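Local coordinates for 5-formaminoimidazole-4-carboxamide-1-(beta)-D-ribofuranosyl 5'-monophosphate synthetase (Methanocaldococcus jannaschii, PDB 2R7K), which catalyses the ATP- and formate-dependent, folate-independent formylation of the purine precursor AICAR to FAICAR in de novo IMP biosynthesis, at residues 154-159 against 195-200; 295-300 against 307-312. All coordinates share one frame; numbering follows the deposited sequence.

Contact 1. Residues 154-159 against 195-200; sequences IVKFPG and NAHIEE. With ACP (phosphomethylphosphonic acid adenylate ester), chain E.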
loop_
_atom_site.group_PDB
_atom_site.type_symbol
_atom_site.label_atom_id
_atom_site.label_comp_id
_atom_site.label_asym_id
_atom_site.label_seq_id
_atom_site.Cartn_x
_atom_site.Cartn_y
_atom_site.Cartn_z
ATOM N N ILE A 154 -30.898 23.290 -28.845
ATOM C CA ILE A 154 -30.833 23.813 -27.494
ATOM C C ILE A 154 -30.431 25.280 -27.604
ATOM O O ILE A 154 -29.638 25.650 -28.476
ATOM C CB ILE A 154 -29.837 23.016 -26.606
ATOM C CG1 ILE A 154 -29.826 23.569 -25.180
ATOM C CG2 ILE A 154 -28.436 23.024 -27.222
ATOM C CD1 ILE A 154 -29.087 22.695 -24.181
ATOM N N VAL A 155 -30.992 26.123 -26.746
ATOM C CA VAL A 155 -30.690 27.550 -26.826
ATOM C C VAL A 155 -30.094 28.078 -25.530
ATOM O O VAL A 155 -30.686 27.947 -24.459
ATOM C CB VAL A 155 -31.928 28.407 -27.225
ATOM C CG1 VAL A 155 -31.492 29.837 -27.517
ATOM C CG2 VAL A 155 -32.612 27.815 -28.448
ATOM N N LYS A 156 -28.922 28.690 -25.649
ATOM C CA LYS A 156 -28.168 29.145 -24.492
ATOM C C LYS A 156 -28.087 30.669 -24.411
ATOM O O LYS A 156 -27.722 31.337 -25.377
ATOM C CB LYS A 156 -26.764 28.539 -24.520
ATOM C CG LYS A 156 -26.765 27.022 -24.574
ATOM C CD LYS A 156 -25.393 26.468 -24.899
ATOM C CE LYS A 156 -25.419 24.941 -24.893
ATOM N NZ LYS A 156 -24.156 24.335 -25.410
ATOM N N PHE A 157 -28.430 31.203 -23.244
ATOM C CA PHE A 157 -28.303 32.626 -22.981
ATOM C C PHE A 157 -27.350 32.840 -21.808
ATOM O O PHE A 157 -27.533 32.244 -20.743
ATOM C CB PHE A 157 -29.666 33.235 -22.636
ATOM C CG PHE A 157 -30.794 32.746 -23.500
ATOM C CD1 PHE A 157 -31.460 31.567 -23.197
ATOM C CD2 PHE A 157 -31.205 33.474 -24.604
ATOM C CE1 PHE A 157 -32.503 31.116 -23.990
ATOM C CE2 PHE A 157 -32.249 33.032 -25.400
ATOM C CZ PHE A 157 -32.898 31.852 -25.092
ATOM N N PRO A 158 -26.315 33.674 -22.000
ATOM C CA PRO A 158 -25.524 34.136 -20.860
ATOM C C PRO A 158 -26.308 35.159 -20.030
ATOM O O PRO A 158 -26.094 36.364 -20.164
ATOM C CB PRO A 158 -24.298 34.798 -21.519
ATOM C CG PRO A 158 -24.349 34.403 -22.974
ATOM C CD PRO A 158 -25.801 34.198 -23.275
ATOM N N GLY A 159 -27.215 34.673 -19.185
ATOM C CA GLY A 159 -28.054 35.542 -18.364
ATOM C C GLY A 159 -28.147 35.081 -16.922
ATOM O O GLY A 159 -27.142 35.046 -16.210
ATOM N N ASN A 195 -28.803 37.819 -27.697
ATOM C CA ASN A 195 -27.548 37.102 -27.481
ATOM C C ASN A 195 -27.711 35.589 -27.659
ATOM O O ASN A 195 -26.724 34.855 -27.752
ATOM C CB ASN A 195 -27.015 37.411 -26.074
ATOM C CG ASN A 195 -25.534 37.092 -25.917
ATOM O OD1 ASN A 195 -24.845 36.767 -26.886
ATOM N ND2 ASN A 195 -25.036 37.201 -24.687
ATOM N N ALA A 196 -28.961 35.137 -27.712
ATOM C CA ALA A 196 -29.286 33.718 -27.822
ATOM C C ALA A 196 -28.342 32.944 -28.732
ATOM O O ALA A 196 -28.156 33.297 -29.900
ATOM C CB ALA A 196 -30.717 33.543 -28.301
ATOM N N HIS A 197 -27.732 31.895 -28.186
ATOM C CA HIS A 197 -26.917 30.989 -28.982
ATOM C C HIS A 197 -27.704 29.713 -29.237
ATOM O O HIS A 197 -28.095 29.015 -28.302
ATOM C CB HIS A 197 -25.592 30.671 -28.282
ATOM C CG HIS A 197 -24.705 29.747 -29.061
ATOM N ND1 HIS A 197 -24.521 28.424 -28.716
ATOM C CD2 HIS A 197 -23.956 29.953 -30.170
ATOM C CE1 HIS A 197 -23.694 27.858 -29.578
ATOM N NE2 HIS A 197 -23.336 28.764 -30.470
ATOM N N ILE A 198 -27.941 29.422 -30.510
ATOM C CA ILE A 198 -28.746 28.275 -30.897
ATOM C C ILE A 198 -27.865 27.227 -31.532
ATOM O O ILE A 198 -27.143 27.519 -32.485
ATOM C CB ILE A 198 -29.837 28.688 -31.931
ATOM C CG1 ILE A 198 -30.608 29.922 -31.446
ATOM C CG2 ILE A 198 -30.789 27.529 -32.227
ATOM C CD1 ILE A 198 -31.520 30.523 -32.499
ATOM N N GLU A 199 -27.919 26.004 -31.015
ATOM C CA GLU A 199 -27.188 24.918 -31.651
ATOM C C GLU A 199 -27.965 23.614 -31.683
ATOM O O GLU A 199 -28.879 23.388 -30.891
ATOM C CB GLU A 199 -25.812 24.703 -30.992
ATOM C CG GLU A 199 -25.848 24.411 -29.493
ATOM C CD GLU A 199 -24.474 24.051 -28.934
ATOM O OE1 GLU A 199 -23.461 24.599 -29.424
ATOM O OE2 GLU A 199 -24.405 23.217 -28.004
ATOM N N GLU A 200 -27.582 22.757 -32.614
ATOM C CA GLU A 200 -28.121 21.417 -32.687
ATOM C C GLU A 200 -28.201 20.776 -31.301
ATOM O O GLU A 200 -27.246 20.820 -30.530
ATOM C CB GLU A 200 -27.231 20.585 -33.600
ATOM C CG GLU A 200 -27.520 19.102 -33.608
ATOM C CD GLU A 200 -26.567 18.353 -34.505
ATOM O OE1 GLU A 200 -25.531 18.943 -34.901
ATOM O OE2 GLU A 200 -26.854 17.180 -34.822
HETATM P PG ACP E . -21.624 25.630 -16.741
HETATM O O1G ACP E . -22.557 26.527 -15.959
HETATM O O2G ACP E . -20.285 26.266 -17.041
HETATM O O3G ACP E . -21.529 24.226 -16.185
HETATM P PB ACP E . -21.256 24.694 -19.536
HETATM O O1B ACP E . -20.374 23.717 -18.796
HETATM O O2B ACP E . -20.577 25.798 -20.319
HETATM C C3B ACP E . -22.417 25.435 -18.356
HETATM P PA ACP E . -23.337 24.359 -21.457
HETATM O O1A ACP E . -22.882 24.416 -22.891
HETATM O O2A ACP E . -23.983 25.547 -20.792
HETATM O O3A ACP E . -22.096 23.806 -20.585
HETATM O "O5'" ACP E . -24.366 23.141 -21.329
HETATM C "C5'" ACP E . -25.141 22.988 -20.150
HETATM C "C4'" ACP E . -25.738 21.601 -20.241
HETATM O "O4'" ACP E . -26.681 21.554 -21.317
HETATM C "C3'" ACP E . -24.684 20.560 -20.585
HETATM O "O3'" ACP E . -24.031 20.028 -19.423
HETATM C "C2'" ACP E . -25.486 19.511 -21.325
HETATM O "O2'" ACP E . -26.066 18.615 -20.379
HETATM C "C1'" ACP E . -26.589 20.312 -22.014
HETATM N N9 ACP E . -26.175 20.608 -23.402
HETATM C C8 ACP E . -25.315 21.584 -23.753
HETATM N N7 ACP E . -25.123 21.605 -25.092
HETATM C C5 ACP E . -25.881 20.624 -25.619
HETATM C C6 ACP E . -26.157 20.113 -26.978
HETATM N N6 ACP E . -25.559 20.659 -28.063
HETATM N N1 ACP E . -27.011 19.075 -27.096
HETATM C C2 ACP E . -27.613 18.520 -26.024
HETATM N N3 ACP E . -27.412 18.938 -24.759
HETATM C C4 ACP E . -26.566 19.964 -24.499
#
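Lys156 and Glu199 meet at the N6/N7 edge of the adenine, on the Ile154 face of an antiparallel strand pair, in the ATP-binding site of this ATP-grasp enzyme. The lysine CG sits anti to the carbonyl carbon (chi1 -57°) and the chain beyond is extended, which carries NZ across to Glu199 OE2 in a 2.8 Å salt bridge that reaches the oxygen from above the carboxylate plane. The same NZ donates to ACP O1A at 2.8 Å and to ACP N7, so three acceptors grip the ammonium between the alpha-phosphate and the purine. Glu199 OE2 is shared in turn: ACP N6 donates to it at 2.8 Å, and a second N6 bond goes to the carbonyl of Glu200, a pairing consistent with recognition of the adenine amino group. Ile154 lies alongside Glu199, its CG2 3.7 Å from Glu199 CG and its CD1 equally close to the base. Between the strands, four backbone hydrogen bonds link Ile154 with Glu199 and Lys156 with His197, the straightest running from Glu199 N to Ile154 O (175°). On the other face Val155 CG1 packs 3.9 Å from Ala196 CB, with Ile198 beside it, and Phe157 CE2 presses on the same methyl.

Past Phe157 and Ala196 the packing thins. Pro158, centre of an inverse gamma turn, is solvent-exposed; Pro158 CG lies 3.4 Å from Asn195 ND2, in a poorly ordered residue.

Strand 153-156 is flanked by 166-169 and strand 197-200 by 142-143, completing the small antiparallel sheet. Helix 172-184 covers the Val155 and Ile198 face through Phe175, while Arg125 of helix 125-134 touches Lys156 and His197.

Contact 2. Residues 295-300 against 307-312; sequences CLQSLC and VVFEMS. With ACP (phosphomethylphosphonic acid adenylate ester), chain E.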
loop_
_atom_site.group_PDB
_atom_site.type_symbol
_atom_site.label_atom_id
_atom_site.label_comp_id
_atom_site.label_asym_id
_atom_site.label_seq_id
_atom_site.Cartn_x
_atom_site.Cartn_y
_atom_site.Cartn_z
ATOM N N CYS A 295 -10.339 19.525 -20.397
ATOM C CA CYS A 295 -11.522 18.676 -20.486
ATOM C C CYS A 295 -12.268 18.895 -21.797
ATOM O O CYS A 295 -12.504 20.037 -22.196
ATOM C CB CYS A 295 -12.447 18.985 -19.307
ATOM S SG CYS A 295 -13.955 18.021 -19.255
ATOM N N LEU A 296 -12.614 17.805 -22.477
ATOM C CA LEU A 296 -13.602 17.858 -23.552
ATOM C C LEU A 296 -14.939 17.361 -23.017
ATOM O O LEU A 296 -15.050 16.217 -22.585
ATOM C CB LEU A 296 -13.184 16.999 -24.742
ATOM C CG LEU A 296 -11.942 17.455 -25.507
ATOM C CD1 LEU A 296 -11.771 16.561 -26.716
ATOM C CD2 LEU A 296 -12.054 18.912 -25.914
ATOM N N GLN A 297 -15.950 18.222 -23.038
ATOM C CA GLN A 297 -17.290 17.844 -22.598
ATOM C C GLN A 297 -18.103 17.429 -23.812
ATOM O O GLN A 297 -18.462 18.248 -24.655
ATOM C CB GLN A 297 -17.943 19.008 -21.865
ATOM C CG GLN A 297 -17.145 19.459 -20.660
ATOM C CD GLN A 297 -17.397 20.899 -20.301
ATOM O OE1 GLN A 297 -16.495 21.738 -20.381
ATOM N NE2 GLN A 297 -18.629 21.203 -19.905
ATOM N N SER A 298 -18.380 16.142 -23.913
ATOM C CA SER A 298 -18.911 15.601 -25.145
ATOM C C SER A 298 -20.223 14.834 -24.987
ATOM O O SER A 298 -20.662 14.524 -23.877
ATOM C CB SER A 298 -17.859 14.718 -25.811
ATOM O OG SER A 298 -17.612 13.565 -25.029
ATOM N N LEU A 299 -20.857 14.566 -26.120
ATOM C CA LEU A 299 -22.023 13.719 -26.164
ATOM C C LEU A 299 -21.769 12.669 -27.212
ATOM O O LEU A 299 -21.309 12.977 -28.305
ATOM C CB LEU A 299 -23.271 14.533 -26.498
ATOM C CG LEU A 299 -23.715 15.479 -25.386
ATOM C CD1 LEU A 299 -24.657 16.564 -25.918
ATOM C CD2 LEU A 299 -24.343 14.693 -24.234
ATOM N N CYS A 300 -22.034 11.417 -26.868
ATOM C CA CYS A 300 -21.804 10.333 -27.802
ATOM C C CYS A 300 -23.111 9.975 -28.507
ATOM O O CYS A 300 -24.030 9.443 -27.889
ATOM C CB CYS A 300 -21.220 9.108 -27.086
ATOM S SG CYS A 300 -20.713 7.799 -28.220
ATOM N N VAL A 307 -19.381 14.269 -29.794
ATOM C CA VAL A 307 -19.584 15.646 -30.207
ATOM C C VAL A 307 -19.293 16.564 -29.032
ATOM O O VAL A 307 -19.929 16.473 -27.981
ATOM C CB VAL A 307 -21.029 15.883 -30.732
ATOM C CG1 VAL A 307 -21.225 17.334 -31.156
ATOM C CG2 VAL A 307 -21.333 14.947 -31.891
ATOM N N VAL A 308 -18.332 17.453 -29.217
ATOM C CA VAL A 308 -17.883 18.332 -28.146
ATOM C C VAL A 308 -18.699 19.617 -28.112
ATOM O O VAL A 308 -18.604 20.448 -29.015
ATOM C CB VAL A 308 -16.391 18.696 -28.331
ATOM C CG1 VAL A 308 -15.886 19.522 -27.167
ATOM C CG2 VAL A 308 -15.566 17.440 -28.526
ATOM N N PHE A 309 -19.488 19.785 -27.057
ATOM C CA PHE A 309 -20.320 20.966 -26.919
ATOM C C PHE A 309 -19.666 21.993 -26.019
ATOM O O PHE A 309 -20.155 23.117 -25.889
ATOM C CB PHE A 309 -21.697 20.595 -26.365
ATOM C CG PHE A 309 -21.668 20.007 -24.974
ATOM C CD1 PHE A 309 -21.663 20.830 -23.857
ATOM C CD2 PHE A 309 -21.694 18.629 -24.788
ATOM C CE1 PHE A 309 -21.654 20.295 -22.571
ATOM C CE2 PHE A 309 -21.687 18.085 -23.506
ATOM C CZ PHE A 309 -21.666 18.923 -22.400
ATOM N N GLU A 310 -18.562 21.600 -25.391
ATOM C CA GLU A 310 -17.862 22.474 -24.463
ATOM C C GLU A 310 -16.441 21.955 -24.199
ATOM O O GLU A 310 -16.136 20.792 -24.460
ATOM C CB GLU A 310 -18.660 22.587 -23.159
ATOM C CG GLU A 310 -18.305 23.782 -22.306
ATOM C CD GLU A 310 -18.450 25.095 -23.053
ATOM O OE1 GLU A 310 -17.618 25.999 -22.828
ATOM O OE2 GLU A 310 -19.392 25.222 -23.865
ATOM N N MET A 311 -15.576 22.832 -23.707
ATOM C CA MET A 311 -14.221 22.454 -23.326
ATOM C C MET A 311 -13.703 23.407 -22.268
ATOM O O MET A 311 -14.197 24.526 -22.134
ATOM C CB MET A 311 -13.281 22.489 -24.530
ATOM C CG MET A 311 -13.002 23.894 -25.035
ATOM S SD MET A 311 -11.373 24.069 -25.787
ATOM C CE MET A 311 -10.362 24.248 -24.319
ATOM N N SER A 312 -12.710 22.955 -21.507
ATOM C CA SER A 312 -12.010 23.821 -20.561
ATOM C C SER A 312 -10.509 23.701 -20.807
ATOM O O SER A 312 -10.034 22.676 -21.300
ATOM C CB SER A 312 -12.343 23.441 -19.123
ATOM O OG SER A 312 -11.720 22.215 -18.790
HETATM P PG ACP E . -21.624 25.630 -16.741
HETATM O O1G ACP E . -22.557 26.527 -15.959
HETATM O O2G ACP E . -20.285 26.266 -17.041
HETATM O O3G ACP E . -21.529 24.226 -16.185
HETATM P PB ACP E . -21.256 24.694 -19.536
HETATM O O1B ACP E . -20.374 23.717 -18.796
HETATM O O2B ACP E . -20.577 25.798 -20.319
HETATM C C3B ACP E . -22.417 25.435 -18.356
HETATM P PA ACP E . -23.337 24.359 -21.457
HETATM O O1A ACP E . -22.882 24.416 -22.891
HETATM O O2A ACP E . -23.983 25.547 -20.792
HETATM O O3A ACP E . -22.096 23.806 -20.585
HETATM O "O5'" ACP E . -24.366 23.141 -21.329
HETATM C "C5'" ACP E . -25.141 22.988 -20.150
HETATM C "C4'" ACP E . -25.738 21.601 -20.241
HETATM O "O4'" ACP E . -26.681 21.554 -21.317
HETATM C "C3'" ACP E . -24.684 20.560 -20.585
HETATM O "O3'" ACP E . -24.031 20.028 -19.423
HETATM C "C2'" ACP E . -25.486 19.511 -21.325
HETATM O "O2'" ACP E . -26.066 18.615 -20.379
HETATM C "C1'" ACP E . -26.589 20.312 -22.014
HETATM N N9 ACP E . -26.175 20.608 -23.402
HETATM C C8 ACP E . -25.315 21.584 -23.753
HETATM N N7 ACP E . -25.123 21.605 -25.092
HETATM C C5 ACP E . -25.881 20.624 -25.619
HETATM C C6 ACP E . -26.157 20.113 -26.978
HETATM N N6 ACP E . -25.559 20.659 -28.063
HETATM N N1 ACP E . -27.011 19.075 -27.096
HETATM C C2 ACP E . -27.613 18.520 -26.024
HETATM N N3 ACP E . -27.412 18.938 -24.759
HETATM C C4 ACP E . -26.566 19.964 -24.499
#
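A beta hairpin on the nucleotide side of the ATP-grasp fold pairs 295-300 with 307-312, and a classic beta bulge interrupts it where Phe309 and Glu310 both face Gln297. At the bulge Gln297 O accepts a 3.0 Å bond from Phe309 N and a weak one from Glu310 N, while Gln297 N donates to Glu310 O. The chain turns a corner at 309. There CG of Phe309 stands between its own backbone N and carbonyl carbon (chi1 63°), which swings the ring back over the partner strand. Gln297 O lies over one face of that ring, offset toward the rim, and Gln297 CB makes a CH-pi contact 4.2 Å from the centroid. The Leu299 and Phe309 side chains cross at about a right angle, Leu299 CD1 3.8 Å from Phe309 CD2, and Leu299 CD1 also reaches ACP C2 at 3.5 Å. Phe309 CE1 comes within 3.6 Å of ACP C3' on the ribose, and Phe309 CD1 lies 3.7 Å from ACP C8 on the base. Replacing Phe309 by an alanine would probably open a gap beside the ribose and the base and leave Leu299 without the ring it packs against.

Gln297 and Glu310, both predicted magnesium ligands, run side by side with their amide and carboxylate planes 62° apart. Gln297 NE2 donates a 3.3 Å bond to ACP O1B, and the Glu310 carboxylate lies near the alpha- and beta-phosphates, consistent with a metal-binding role there. On the far face Leu296 CD2 meets Met311 CB at 4.0 Å and Val308 CG1 close by.

Strand 292-300 continues the sheet onto strand 205-214, where Ser298 OG bonds to Phe207 O. Helices 125-134 and 268-285 close over Leu296, Val308 and Met311.

Both contacts are antiparallel strand pairs within the ATP-grasp range, about 16 Å apart between centres, and they flank opposite faces of one adenine. Contact 1, in the small sheet, is partly buried and frays into solvent; contact 2, at the edge of the five-stranded sheet, is a buried hairpin nearer the chain centre. Each packs apolar groups on the nucleotide, Ile154 on the base from contact 1, Leu299 and Phe309 on base and ribose from contact 2. Their polar chemistry differs: 154-159 with 195-200 supplies a charged pair and a carbonyl to adenine and alpha-phosphate, whereas 295-300 with 307-312 brings an amide and a carboxylate near the phosphates. They touch where Glu199 OE2 packs 4.1 Å from Phe309 CB, and helix 125-134 borders both.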